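Local atomic coordinates of AlgX/AlgJ SGNH hydrolase-like domain-containing protein (Eubacterium siraeum, PDB entry 4NZK), a protein that is of unknown function but belongs to the DHHW family of the SGNH hydrolase clan, whose relatives include esterases and acyltransferases. Residues N90-K95 with T327-T332; S189-E194 with V295-D300; R311-D314 with D319-K322. All coordinates share one frame; numbering follows the deposited sequence.

Contact 1: residues N90-K95 with T327-T332; sequences NEFKEK and TDVLFT
Asp328 OD1, on the residue just before the Val329 that meets Phe92, is gripped twice: by Thr327 OG1 at 2.7 Å and by NE of Arg281 in a salt bridge. The threonine hydroxyl comes in on the anti side of the carboxylate, 28° out of its plane, and its own oxygen is also bonded to the backbone N of Lys282. Beyond this polar start of the strand the contact is wholly apolar, and Phe92 carries the helix side of it. With CG anti to the backbone N (chi1 177°), its ring is held out from helix 83-96 toward the strand, where Val329 and Phe331 reach up to it. Phe331 presents an edge: its CZ stands 3.8 Å above the plane of the Phe92 ring, displaced toward the rim, and its CE1 comes within 3.7 Å of Phe92 CD2. The planes stand at 80° and the centroids lie 5.2 Å apart, a T-shaped pair in which Phe92 offers the face. Val329 fills the far end of the ring, with its CG1 3.8 Å from Phe92 CE2 and its CG2 4.0 Å from the same carbon. This is helix-on-sheet packing of an alpha/beta fold: strand 328-334 runs parallel between strands 101-107 and 282-287, and helix 83-96 covers one side of it. Replacing Phe92 with an alanine would probably leave the edge of Phe331 without its aromatic face and open a gap above the Val329 methyls. Ile321 of the adjacent helix 317-323 touches both Phe92 and Val329, closing the cluster from the side, while Phe286 meets the Phe331 ring from the neighbouring strand.

Contact 2: residues S189-E194 with V295-D300; sequences STYKTE and VPFFID
The Tyr191 ring has water 1 over one face, near the rim, and Pro296 O at its edge, 3.9 Å from Tyr191 CE2. The Phe297 ring receives the phenol end of Tyr191 in its own plane, with Phe297 CD1 3.5 Å from Tyr191 OH; the two rings are inclined at 53°, neither stacked nor T-shaped. Tyr191 CG sits beside the backbone N (chi1 -70°), which turns the ring toward the 295-300 loop. Waters complete the join. Water 3 bridges Tyr191 OH, at 2.7 Å, to Asp300 OD2, to which it donates at 2.6 Å. Water 1 donates to that same carboxylate oxygen and to Thr190 OG1, which is also bonded to Glu187 O. Water 2, bonded to Tyr191 OH, donates to Pro296 O at 2.7 Å and accepts from Asp300 N at 2.9 Å, tying two backbone groups of the loop to the phenol. Asp300 OD1 has a separate partner in Thr227 OG1, so both carboxylate oxygens are held. Phe297 meets Tyr171 of helix 167-180 edge-to-face. The arrangement joins the turn that leads into the two-stranded antiparallel sheet (192-199 and 218-224) with the connection between the parallel strands 282-287 and 304-309 of the alpha/beta core.

Contact 3: residues R311-D314 with D319-K322; sequences RYFD and DFIK
Phe313 lies in extended backbone of a loop, and Phe320 in the regular helix that follows; the chain turns between them, and the two rings meet inside the turn. In both residues CG is anti to the backbone N (chi1 -172° in Phe313, -178° in Phe320), and the Phe313 ring reaches across to the helix, where the Phe320 ring lies across its path. Phe313 approaches end-on: its CZ points at the base of the Phe320 ring, 4.1 Å from Phe320 CG and equally far from Phe320 CD2 and CB. The planes are turned 85° to each other with centroids 5.6 Å apart, a T-shaped pair in which Phe313 gives the edge and Phe320 the face. Only these two residues touch, and the buried area is small, 71 Å². Phe238 adds a second edge-to-face partner for Phe320. Cys308, near the end of strand 304-309, lies against both phenylalanines. Helix 317-323 follows this loop and rests on strand 282-287, where Phe320 touches Cys284 and Ile321 touches Cys284 and Phe286, with Ile321 also against Val96 of helix 83-96.

Overall arrangement
Contact 1 closes a long loop of chain in which contacts 2 and 3 are nested one after the other. Contacts 1 and 3 are neighbours, their centres about 11 Å apart on one side of the mixed sheet. Helices 83-96 and 317-323 touch there, with a probable hydrogen bond between Lys95 O and Lys322 NZ, and Ile321 joins the two hydrophobic clusters. The centre of contact 2 lies about 25 Å from that of contact 1 and about 26 Å from that of contact 3, beyond the other side of the sheet. It reaches contact 1 through Leu330 CD2, 3.8 Å from Phe298 CZ. Strand 328-334 is therefore packed on both sides, as expected of the layered alpha/beta/alpha core of SGNH hydrolases.

Contact 1: residues N90-K95 with T327-T332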
ATOM      1  N   ASN A  90      -4.155  -5.655  17.558  1.00 10.01           N
ATOM      2  CA  ASN A  90      -4.252  -6.727  18.561  1.00 10.18           C
ATOM      3  C   ASN A  90      -5.717  -6.979  18.926  1.00  9.98           C
ATOM      4  O   ASN A  90      -6.133  -8.128  19.074  1.00 11.80           O
ATOM      5  CB  ASN A  90      -3.455  -6.386  19.787  1.00 11.26           C
ATOM      6  CG  ASN A  90      -1.958  -6.494  19.536  1.00 11.38           C
ATOM      7  OD1 ASN A  90      -1.511  -7.103  18.547  1.00 12.73           O
ATOM      8  ND2 ASN A  90      -1.183  -5.889  20.434  1.00 11.33           N
ATOM      9  N   GLU A  91      -6.477  -5.899  19.053  1.00 10.93           N
ATOM     10  CA  GLU A  91      -7.903  -5.995  19.367  0.50 10.98           C
ATOM     11  C   GLU A  91      -8.654  -6.682  18.237  1.00 12.49           C
ATOM     12  O   GLU A  91      -9.514  -7.544  18.487  1.00 13.07           O
ATOM     13  CB  GLU A  91      -8.500  -4.611  19.623  0.50 13.36           C
ATOM     14  CG  GLU A  91     -10.017  -4.607  19.789  0.50 12.56           C
ATOM     15  CD  GLU A  91     -10.494  -5.141  21.134  0.50 20.20           C
ATOM     16  OE1 GLU A  91      -9.645  -5.387  22.031  0.50 22.40           O
ATOM     17  OE2 GLU A  91     -11.738  -5.269  21.309  0.50 23.09           O
ATOM     18  N   PHE A  92      -8.346  -6.279  16.997  1.00 10.48           N
ATOM     19  CA  PHE A  92      -8.962  -6.904  15.864  1.00 10.07           C
ATOM     20  C   PHE A  92      -8.700  -8.408  15.899  1.00 10.77           C
ATOM     21  O   PHE A  92      -9.613  -9.217  15.654  1.00 11.62           O
ATOM     22  CB  PHE A  92      -8.433  -6.293  14.556  1.00 10.94           C
ATOM     23  CG  PHE A  92      -8.996  -6.959  13.338  1.00 12.29           C
ATOM     24  CD1 PHE A  92     -10.202  -6.575  12.812  1.00 13.58           C
ATOM     25  CD2 PHE A  92      -8.313  -7.978  12.738  1.00 12.03           C
ATOM     26  CE1 PHE A  92     -10.718  -7.210  11.697  1.00 14.55           C
ATOM     27  CE2 PHE A  92      -8.823  -8.626  11.646  1.00 13.93           C
ATOM     28  CZ  PHE A  92     -10.024  -8.241  11.128  1.00 12.97           C
ATOM     29  N   LYS A  93      -7.443  -8.794  16.132  1.00 10.18           N
ATOM     30  CA  LYS A  93      -7.083 -10.207  16.169  1.00 10.32           C
ATOM     31  C   LYS A  93      -7.836 -10.948  17.282  1.00 11.46           C
ATOM     32  O   LYS A  93      -8.328 -12.068  17.069  1.00 13.32           O
ATOM     33  CB  LYS A  93      -5.579 -10.374  16.302  1.00 10.41           C
ATOM     34  CG  LYS A  93      -5.139 -11.799  16.584  1.00 11.25           C
ATOM     35  CD  LYS A  93      -5.450 -12.807  15.488  1.00 12.36           C
ATOM     36  CE  LYS A  93      -5.077 -14.211  15.980  1.00 12.06           C
ATOM     37  NZ  LYS A  93      -5.216 -15.198  14.876  1.00 11.03           N
ATOM     38  N   GLU A  94      -7.967 -10.310  18.454  1.00 11.64           N
ATOM     39  CA  GLU A  94      -8.726 -10.950  19.539  1.00 12.99           C
ATOM     40  C   GLU A  94     -10.182 -11.209  19.086  1.00 11.85           C
ATOM     41  O   GLU A  94     -10.780 -12.222  19.465  1.00 15.90           O
ATOM     42  CB  GLU A  94      -8.736 -10.070  20.800  1.00 14.62           C
ATOM     43  CG  GLU A  94      -7.427  -9.895  21.539  1.00 16.56           C
ATOM     44  CD  GLU A  94      -7.485  -8.790  22.619  1.00 21.21           C
ATOM     45  OE1 GLU A  94      -8.591  -8.286  22.969  1.00 28.70           O
ATOM     46  OE2 GLU A  94      -6.401  -8.386  23.082  1.00 26.77           O
ATOM     47  N   LYS A  95     -10.758 -10.255  18.366  1.00 12.46           N
ATOM     48  CA  LYS A  95     -12.152 -10.340  17.883  0.50 13.28           C
ATOM     49  C   LYS A  95     -12.373 -11.422  16.838  1.00 13.49           C
ATOM     50  O   LYS A  95     -13.429 -12.045  16.800  1.00 18.53           O
ATOM     51  CB  LYS A  95     -12.636  -9.016  17.294  0.50 17.80           C
ATOM     52  CG  LYS A  95     -12.652  -7.862  18.273  0.50 19.29           C
ATOM     53  CD  LYS A  95     -13.216  -8.291  19.606  0.50 18.23           C
ATOM     54  CE  LYS A  95     -13.385  -7.092  20.532  0.50 21.67           C
ATOM     55  NZ  LYS A  95     -14.389  -7.310  21.597  0.50 26.99           N
ATOM     56  N   THR A 327     -10.255 -15.969   5.613  1.00 13.66           N
ATOM     57  CA  THR A 327      -9.252 -16.847   6.234  1.00 14.82           C
ATOM     58  C   THR A 327      -7.965 -16.103   6.630  1.00 12.44           C
ATOM     59  O   THR A 327      -7.221 -16.552   7.531  1.00 13.87           O
ATOM     60  CB  THR A 327      -8.860 -18.031   5.265  1.00 16.01           C
ATOM     61  OG1 THR A 327      -8.337 -17.530   4.023  1.00 15.45           O
ATOM     62  CG2 THR A 327     -10.073 -18.871   4.930  1.00 20.84           C
ATOM     63  N   ASP A 328      -7.685 -15.002   5.920  1.00 12.23           N
ATOM     64  CA  ASP A 328      -6.456 -14.243   6.065  1.00 11.60           C
ATOM     65  C   ASP A 328      -6.807 -12.751   6.006  1.00 11.00           C
ATOM     66  O   ASP A 328      -7.582 -12.326   5.147  1.00 13.00           O
ATOM     67  CB  ASP A 328      -5.498 -14.527   4.891  1.00 13.44           C
ATOM     68  CG  ASP A 328      -5.031 -15.978   4.835  1.00 16.09           C
ATOM     69  OD1 ASP A 328      -5.736 -16.843   4.237  1.00 15.65           O
ATOM     70  OD2 ASP A 328      -3.958 -16.248   5.421  1.00 17.71           O
ATOM     71  N   VAL A 329      -6.197 -11.974   6.897  1.00 10.22           N
ATOM     72  CA  VAL A 329      -6.376 -10.514   6.896  1.00  9.83           C
ATOM     73  C   VAL A 329      -4.995  -9.886   6.839  1.00 11.32           C
ATOM     74  O   VAL A 329      -4.130 -10.248   7.637  1.00 12.22           O
ATOM     75  CB  VAL A 329      -7.125 -10.030   8.168  1.00 10.75           C
ATOM     76  CG1 VAL A 329      -7.253  -8.510   8.148  1.00 11.56           C
ATOM     77  CG2 VAL A 329      -8.502 -10.675   8.229  1.00 11.45           C
ATOM     78  N   LEU A 330      -4.813  -8.924   5.935  1.00 10.41           N
ATOM     79  CA  LEU A 330      -3.589  -8.173   5.851  1.00 10.30           C
ATOM     80  C   LEU A 330      -3.870  -6.699   6.132  1.00 11.00           C
ATOM     81  O   LEU A 330      -4.661  -6.080   5.455  1.00 12.15           O
ATOM     82  CB  LEU A 330      -2.989  -8.326   4.453  1.00 11.33           C
ATOM     83  CG  LEU A 330      -1.772  -7.467   4.170  1.00 10.65           C
ATOM     84  CD1 LEU A 330      -0.599  -7.823   5.070  1.00 12.24           C
ATOM     85  CD2 LEU A 330      -1.379  -7.609   2.710  1.00 11.63           C
ATOM     86  N   PHE A 331      -3.162  -6.162   7.123  1.00  9.84           N
ATOM     87  CA  PHE A 331      -3.097  -4.733   7.373  1.00  9.09           C
ATOM     88  C   PHE A 331      -1.788  -4.251   6.743  1.00 11.09           C
ATOM     89  O   PHE A 331      -0.685  -4.760   7.083  1.00 10.68           O
ATOM     90  CB  PHE A 331      -3.035  -4.438   8.861  1.00 10.34           C
ATOM     91  CG  PHE A 331      -4.346  -4.615   9.552  1.00 10.37           C
ATOM     92  CD1 PHE A 331      -4.726  -5.847  10.031  1.00 11.47           C
ATOM     93  CD2 PHE A 331      -5.223  -3.562   9.663  1.00 12.54           C
ATOM     94  CE1 PHE A 331      -5.943  -6.014  10.684  1.00 13.48           C
ATOM     95  CE2 PHE A 331      -6.453  -3.719  10.289  1.00 13.66           C
ATOM     96  CZ  PHE A 331      -6.806  -4.951  10.789  1.00 15.71           C
ATOM     97  N   THR A 332      -1.908  -3.314   5.808  1.00 11.98           N
ATOM     98  CA  THR A 332      -0.735  -2.818   5.134  1.00 11.05           C
ATOM     99  C   THR A 332      -0.887  -1.346   4.833  1.00 10.38           C
ATOM    100  O   THR A 332      -1.924  -0.898   4.371  1.00 12.20           O
ATOM    101  CB  THR A 332      -0.426  -3.669   3.891  1.00 11.52           C
ATOM    102  OG1 THR A 332       0.838  -3.244   3.319  1.00 12.72           O
ATOM    103  CG2 THR A 332      -1.502  -3.604   2.845  1.00 13.06           C
TER

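Contact 2: residues S189-E194 with V295-D300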
ATOM      1  N   SER A 189       7.437 -11.771 -14.989  1.00 15.01           N
ATOM      2  CA  SER A 189       7.373 -12.044 -16.432  0.50 14.74           C
ATOM      3  C   SER A 189       6.076 -12.703 -16.871  1.00 14.70           C
ATOM      4  O   SER A 189       5.746 -12.694 -18.050  1.00 16.46           O
ATOM      5  CB  SER A 189       8.549 -12.908 -16.888  0.50 17.98           C
ATOM      6  OG  SER A 189       9.778 -12.249 -16.710  0.50 18.21           O
ATOM      7  N   THR A 190       5.321 -13.261 -15.935  1.00 12.83           N
ATOM      8  CA  THR A 190       4.035 -13.882 -16.253  1.00 12.14           C
ATOM      9  C   THR A 190       2.925 -12.843 -16.405  1.00 12.64           C
ATOM     10  O   THR A 190       1.805 -13.151 -16.861  1.00 15.59           O
ATOM     11  CB  THR A 190       3.593 -14.916 -15.171  1.00 12.27           C
ATOM     12  OG1 THR A 190       3.285 -14.266 -13.925  1.00 12.78           O
ATOM     13  CG2 THR A 190       4.663 -15.951 -14.961  1.00 13.68           C
ATOM     14  N   TYR A 191       3.202 -11.613 -15.980  1.00 14.11           N
ATOM     15  CA  TYR A 191       2.216 -10.535 -16.044  1.00 13.20           C
ATOM     16  C   TYR A 191       2.392  -9.777 -17.378  1.00 12.88           C
ATOM     17  O   TYR A 191       3.473  -9.816 -17.979  1.00 16.73           O
ATOM     18  CB  TYR A 191       2.484  -9.551 -14.903  1.00 10.83           C
ATOM     19  CG  TYR A 191       2.194 -10.007 -13.476  1.00 12.11           C
ATOM     20  CD1 TYR A 191       2.907 -11.032 -12.870  1.00 13.51           C
ATOM     21  CD2 TYR A 191       1.248  -9.353 -12.716  1.00 12.44           C
ATOM     22  CE1 TYR A 191       2.626 -11.402 -11.572  1.00 11.29           C
ATOM     23  CE2 TYR A 191       0.975  -9.743 -11.416  1.00 12.34           C
ATOM     24  CZ  TYR A 191       1.669 -10.748 -10.852  1.00 13.34           C
ATOM     25  OH  TYR A 191       1.370 -11.100  -9.545  1.00 13.29           O
ATOM     26  N   LYS A 192       1.350  -9.064 -17.799  1.00 15.57           N
ATOM     27  CA  LYS A 192       1.430  -8.130 -18.925  1.00 15.18           C
ATOM     28  C   LYS A 192       1.852  -6.780 -18.384  1.00 12.91           C
ATOM     29  O   LYS A 192       1.220  -6.220 -17.484  1.00 16.56           O
ATOM     30  CB  LYS A 192       0.089  -8.012 -19.668  1.00 16.73           C
ATOM     31  CG  LYS A 192       0.146  -7.105 -20.889  1.00 23.91           C
ATOM     32  CD  LYS A 192      -1.209  -7.000 -21.579  1.00 33.32           C
ATOM     33  N   THR A 193       2.947  -6.264 -18.919  1.00 15.58           N
ATOM     34  CA  THR A 193       3.479  -4.998 -18.496  1.00 14.49           C
ATOM     35  C   THR A 193       2.830  -3.874 -19.297  1.00 16.82           C
ATOM     36  O   THR A 193       2.694  -3.960 -20.531  1.00 19.31           O
ATOM     37  CB  THR A 193       4.999  -4.980 -18.721  1.00 17.02           C
ATOM     38  OG1 THR A 193       5.609  -5.948 -17.850  1.00 20.43           O
ATOM     39  CG2 THR A 193       5.572  -3.635 -18.371  1.00 20.32           C
ATOM     40  N   GLU A 194       2.422  -2.834 -18.574  1.00 15.07           N
ATOM     41  CA  GLU A 194       1.837  -1.647 -19.139  1.00 13.86           C
ATOM     42  C   GLU A 194       2.596  -0.415 -18.617  1.00 15.51           C
ATOM     43  O   GLU A 194       3.052  -0.376 -17.490  1.00 15.42           O
ATOM     44  CB  GLU A 194       0.368  -1.524 -18.740  1.00 18.19           C
ATOM     45  CG  GLU A 194      -0.508  -2.689 -19.180  1.00 24.63           C
ATOM     46  CD  GLU A 194      -0.803  -2.759 -20.677  1.00 35.41           C
ATOM     47  OE1 GLU A 194      -0.555  -1.790 -21.410  1.00 35.38           O
ATOM     48  OE2 GLU A 194      -1.317  -3.812 -21.123  1.00 44.43           O
ATOM     49  N   VAL A 295      -2.553  -5.014  -4.664  1.00 11.81           N
ATOM     50  CA  VAL A 295      -3.696  -5.877  -5.015  1.00 11.83           C
ATOM     51  C   VAL A 295      -3.505  -6.709  -6.270  1.00 12.96           C
ATOM     52  O   VAL A 295      -3.795  -7.921  -6.235  1.00 13.39           O
ATOM     53  CB  VAL A 295      -5.022  -5.075  -5.035  1.00 14.22           C
ATOM     54  CG1 VAL A 295      -6.179  -5.933  -5.510  1.00 17.68           C
ATOM     55  CG2 VAL A 295      -5.321  -4.537  -3.636  1.00 15.24           C
ATOM     56  N   PRO A 296      -2.971  -6.112  -7.361  1.00 12.68           N
ATOM     57  CA  PRO A 296      -2.775  -6.927  -8.564  1.00 13.13           C
ATOM     58  C   PRO A 296      -1.917  -8.182  -8.332  1.00 13.05           C
ATOM     59  O   PRO A 296      -2.060  -9.180  -9.037  1.00 14.64           O
ATOM     60  CB  PRO A 296      -2.069  -5.947  -9.522  1.00 15.60           C
ATOM     61  CG  PRO A 296      -2.646  -4.606  -9.132  1.00 13.48           C
ATOM     62  CD  PRO A 296      -2.661  -4.693  -7.619  1.00 13.15           C
ATOM     63  N   PHE A 297      -1.026  -8.113  -7.353  1.00 10.94           N
ATOM     64  CA  PHE A 297      -0.072  -9.204  -7.070  1.00 10.80           C
ATOM     65  C   PHE A 297      -0.628 -10.266  -6.161  1.00 13.36           C
ATOM     66  O   PHE A 297       0.087 -11.204  -5.836  1.00 13.93           O
ATOM     67  CB  PHE A 297       1.215  -8.614  -6.494  1.00 11.64           C
ATOM     68  CG  PHE A 297       1.781  -7.515  -7.347  1.00 12.07           C
ATOM     69  CD1 PHE A 297       2.141  -7.771  -8.669  1.00 13.76           C
ATOM     70  CD2 PHE A 297       1.923  -6.228  -6.861  1.00 14.24           C
ATOM     71  CE1 PHE A 297       2.647  -6.769  -9.492  1.00 13.64           C
ATOM     72  CE2 PHE A 297       2.409  -5.228  -7.674  1.00 12.82           C
ATOM     73  CZ  PHE A 297       2.777  -5.489  -8.985  1.00 15.50           C
ATOM     74  N   PHE A 298      -1.893 -10.133  -5.750  1.00 12.05           N
ATOM     75  CA  PHE A 298      -2.543 -11.169  -4.945  1.00 11.49           C
ATOM     76  C   PHE A 298      -3.502 -12.055  -5.730  1.00 12.39           C
ATOM     77  O   PHE A 298      -3.892 -13.131  -5.256  1.00 13.40           O
ATOM     78  CB  PHE A 298      -3.316 -10.555  -3.777  1.00 11.87           C
ATOM     79  CG  PHE A 298      -2.469  -9.765  -2.827  1.00 14.18           C
ATOM     80  CD1 PHE A 298      -1.188 -10.146  -2.524  1.00 14.97           C
ATOM     81  CD2 PHE A 298      -2.983  -8.633  -2.218  1.00 15.03           C
ATOM     82  CE1 PHE A 298      -0.437  -9.428  -1.602  1.00 17.72           C
ATOM     83  CE2 PHE A 298      -2.233  -7.908  -1.319  1.00 16.05           C
ATOM     84  CZ  PHE A 298      -0.971  -8.303  -1.017  1.00 16.13           C
ATOM     85  N   ILE A 299      -3.842 -11.623  -6.937  1.00 13.09           N
ATOM     86  CA  ILE A 299      -4.861 -12.296  -7.752  1.00 14.51           C
ATOM     87  C   ILE A 299      -4.492 -13.743  -8.074  1.00 15.02           C
ATOM     88  O   ILE A 299      -5.343 -14.624  -8.048  1.00 15.92           O
ATOM     89  CB  ILE A 299      -5.160 -11.462  -9.015  1.00 15.71           C
ATOM     90  CG1 ILE A 299      -6.020 -10.243  -8.574  1.00 18.60           C
ATOM     91  CG2 ILE A 299      -5.879 -12.299 -10.064  1.00 16.45           C
ATOM     92  CD1 ILE A 299      -6.248  -9.181  -9.608  1.00 20.59           C
ATOM     93  N   ASP A 300      -3.212 -13.986  -8.324  1.00 14.09           N
ATOM     94  CA  ASP A 300      -2.765 -15.320  -8.660  1.00 13.76           C
ATOM     95  C   ASP A 300      -2.807 -16.252  -7.428  1.00 13.75           C
ATOM     96  O   ASP A 300      -2.734 -17.463  -7.589  1.00 17.78           O
ATOM     97  CB  ASP A 300      -1.319 -15.335  -9.199  1.00 14.18           C
ATOM     98  CG  ASP A 300      -1.118 -14.594 -10.563  1.00 15.59           C
ATOM     99  OD1 ASP A 300      -2.025 -14.568 -11.436  1.00 18.20           O
ATOM    100  OD2 ASP A 300       0.002 -14.039 -10.743  1.00 16.75           O
TER
HETATM  101  O   HOH W   1       0.564 -13.810 -13.363  1.00 15.59           O
HETATM  102  O   HOH W   2      -1.424 -11.780  -9.009  1.00 15.22           O
HETATM  103  O   HOH W   3       1.627 -13.637  -8.725  1.00 15.50           O

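Contact 3: residues R311-D314 with D319-K322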
ATOM      1  N   ARG A 311      -9.747   4.247   6.159  1.00 13.67           N
ATOM      2  CA  ARG A 311     -10.378   5.565   6.249  1.00 17.00           C
ATOM      3  C   ARG A 311     -11.873   5.584   5.857  1.00 17.27           C
ATOM      4  O   ARG A 311     -12.594   6.486   6.254  1.00 17.89           O
ATOM      5  CB  ARG A 311      -9.615   6.551   5.358  1.00 16.40           C
ATOM      6  CG  ARG A 311      -8.167   6.725   5.770  1.00 23.06           C
ATOM      7  CD  ARG A 311      -7.339   7.344   4.659  1.00 27.02           C
ATOM      8  NE  ARG A 311      -7.107   6.417   3.543  1.00 23.36           N
ATOM      9  CZ  ARG A 311      -6.598   6.806   2.371  1.00 27.38           C
ATOM     10  NH1 ARG A 311      -6.269   8.092   2.185  1.00 38.42           N
ATOM     11  NH2 ARG A 311      -6.426   5.923   1.384  1.00 23.61           N
ATOM     12  N   TYR A 312     -12.311   4.576   5.092  1.00 15.64           N
ATOM     13  CA  TYR A 312     -13.624   4.565   4.426  1.00 15.42           C
ATOM     14  C   TYR A 312     -14.264   3.181   4.568  1.00 18.17           C
ATOM     15  O   TYR A 312     -14.280   2.350   3.644  1.00 19.41           O
ATOM     16  CB  TYR A 312     -13.480   4.889   2.940  1.00 18.33           C
ATOM     17  CG  TYR A 312     -12.622   6.084   2.660  1.00 16.80           C
ATOM     18  CD1 TYR A 312     -13.022   7.332   3.017  1.00 23.81           C
ATOM     19  CD2 TYR A 312     -11.392   5.940   2.065  1.00 19.02           C
ATOM     20  CE1 TYR A 312     -12.225   8.415   2.750  1.00 22.58           C
ATOM     21  CE2 TYR A 312     -10.559   7.021   1.805  1.00 21.90           C
ATOM     22  CZ  TYR A 312     -10.986   8.266   2.152  1.00 23.97           C
ATOM     23  OH  TYR A 312     -10.195   9.375   1.926  1.00 33.50           O
ATOM     24  N   PHE A 313     -14.790   2.919   5.729  1.00 18.34           N
ATOM     25  CA  PHE A 313     -15.314   1.605   6.025  1.00 18.19           C
ATOM     26  C   PHE A 313     -16.417   1.801   7.013  1.00 16.68           C
ATOM     27  O   PHE A 313     -16.178   2.223   8.143  1.00 19.23           O
ATOM     28  CB  PHE A 313     -14.222   0.728   6.607  1.00 17.32           C
ATOM     29  CG  PHE A 313     -14.628  -0.722   6.774  1.00 15.95           C
ATOM     30  CD1 PHE A 313     -14.570  -1.589   5.683  1.00 15.15           C
ATOM     31  CD2 PHE A 313     -15.010  -1.230   8.001  1.00 17.28           C
ATOM     32  CE1 PHE A 313     -14.918  -2.914   5.809  1.00 16.67           C
ATOM     33  CE2 PHE A 313     -15.379  -2.560   8.129  1.00 16.86           C
ATOM     34  CZ  PHE A 313     -15.303  -3.413   7.029  1.00 16.37           C
ATOM     35  N   ASP A 314     -17.633   1.475   6.584  1.00 18.90           N
ATOM     36  CA  ASP A 314     -18.815   1.760   7.385  1.00 21.78           C
ATOM     37  C   ASP A 314     -19.527   0.537   7.926  1.00 22.22           C
ATOM     38  O   ASP A 314     -20.746   0.470   7.947  1.00 36.87           O
ATOM     39  CB  ASP A 314     -19.754   2.619   6.543  1.00 21.21           C
ATOM     40  CG  ASP A 314     -19.213   4.017   6.348  1.00 28.24           C
ATOM     41  OD1 ASP A 314     -18.979   4.708   7.372  1.00 40.21           O
ATOM     42  OD2 ASP A 314     -19.000   4.414   5.183  1.00 44.49           O
ATOM     43  N   ASP A 319     -17.233  -8.720  12.090  1.00 16.70           N
ATOM     44  CA  ASP A 319     -18.413  -9.364  11.522  1.00 19.93           C
ATOM     45  C   ASP A 319     -18.287  -9.491   9.993  1.00 17.22           C
ATOM     46  O   ASP A 319     -18.740 -10.464   9.417  1.00 18.96           O
ATOM     47  CB  ASP A 319     -19.667  -8.599  11.882  1.00 20.34           C
ATOM     48  CG  ASP A 319     -20.145  -8.879  13.304  1.00 24.25           C
ATOM     49  OD1 ASP A 319     -19.589  -9.749  14.018  1.00 27.73           O
ATOM     50  OD2 ASP A 319     -21.146  -8.215  13.670  1.00 27.89           O
ATOM     51  N   PHE A 320     -17.698  -8.497   9.341  1.00 17.26           N
ATOM     52  CA  PHE A 320     -17.429  -8.588   7.901  1.00 17.64           C
ATOM     53  C   PHE A 320     -16.538  -9.809   7.581  1.00 14.16           C
ATOM     54  O   PHE A 320     -16.775 -10.515   6.596  1.00 16.95           O
ATOM     55  CB  PHE A 320     -16.795  -7.261   7.454  1.00 21.26           C
ATOM     56  CG  PHE A 320     -16.494  -7.180   6.007  1.00 18.20           C
ATOM     57  CD1 PHE A 320     -17.515  -6.952   5.098  1.00 20.72           C
ATOM     58  CD2 PHE A 320     -15.214  -7.275   5.551  1.00 19.84           C
ATOM     59  CE1 PHE A 320     -17.249  -6.828   3.759  1.00 20.42           C
ATOM     60  CE2 PHE A 320     -14.943  -7.161   4.202  1.00 22.82           C
ATOM     61  CZ  PHE A 320     -15.965  -6.919   3.308  1.00 19.31           C
ATOM     62  N   ILE A 321     -15.511 -10.044   8.392  1.00 15.26           N
ATOM     63  CA  ILE A 321     -14.635 -11.214   8.235  1.00 15.65           C
ATOM     64  C   ILE A 321     -15.440 -12.513   8.352  1.00 15.46           C
ATOM     65  O   ILE A 321     -15.299 -13.440   7.534  1.00 16.60           O
ATOM     66  CB  ILE A 321     -13.471 -11.171   9.272  1.00 16.46           C
ATOM     67  CG1 ILE A 321     -12.245 -10.480   8.686  1.00 20.31           C
ATOM     68  CG2 ILE A 321     -12.975 -12.549   9.730  1.00 19.28           C
ATOM     69  CD1 ILE A 321     -12.465  -9.198   7.976  1.00 19.06           C
ATOM     70  N   LYS A 322     -16.260 -12.581   9.398  1.00 16.07           N
ATOM     71  CA  LYS A 322     -17.028 -13.794   9.690  1.00 17.54           C
ATOM     72  C   LYS A 322     -18.050 -14.064   8.594  1.00 16.37           C
ATOM     73  O   LYS A 322     -18.144 -15.200   8.067  1.00 20.59           O
ATOM     74  CB  LYS A 322     -17.705 -13.674  11.053  1.00 19.47           C
ATOM     75  CG  LYS A 322     -16.716 -13.625  12.188  1.00 27.42           C
ATOM     76  CD  LYS A 322     -17.365 -13.281  13.531  1.00 40.72           C
ATOM     77  CE  LYS A 322     -16.309 -13.221  14.638  1.00 43.53           C
ATOM     78  NZ  LYS A 322     -15.186 -12.380  14.202  1.00 41.11           N
TER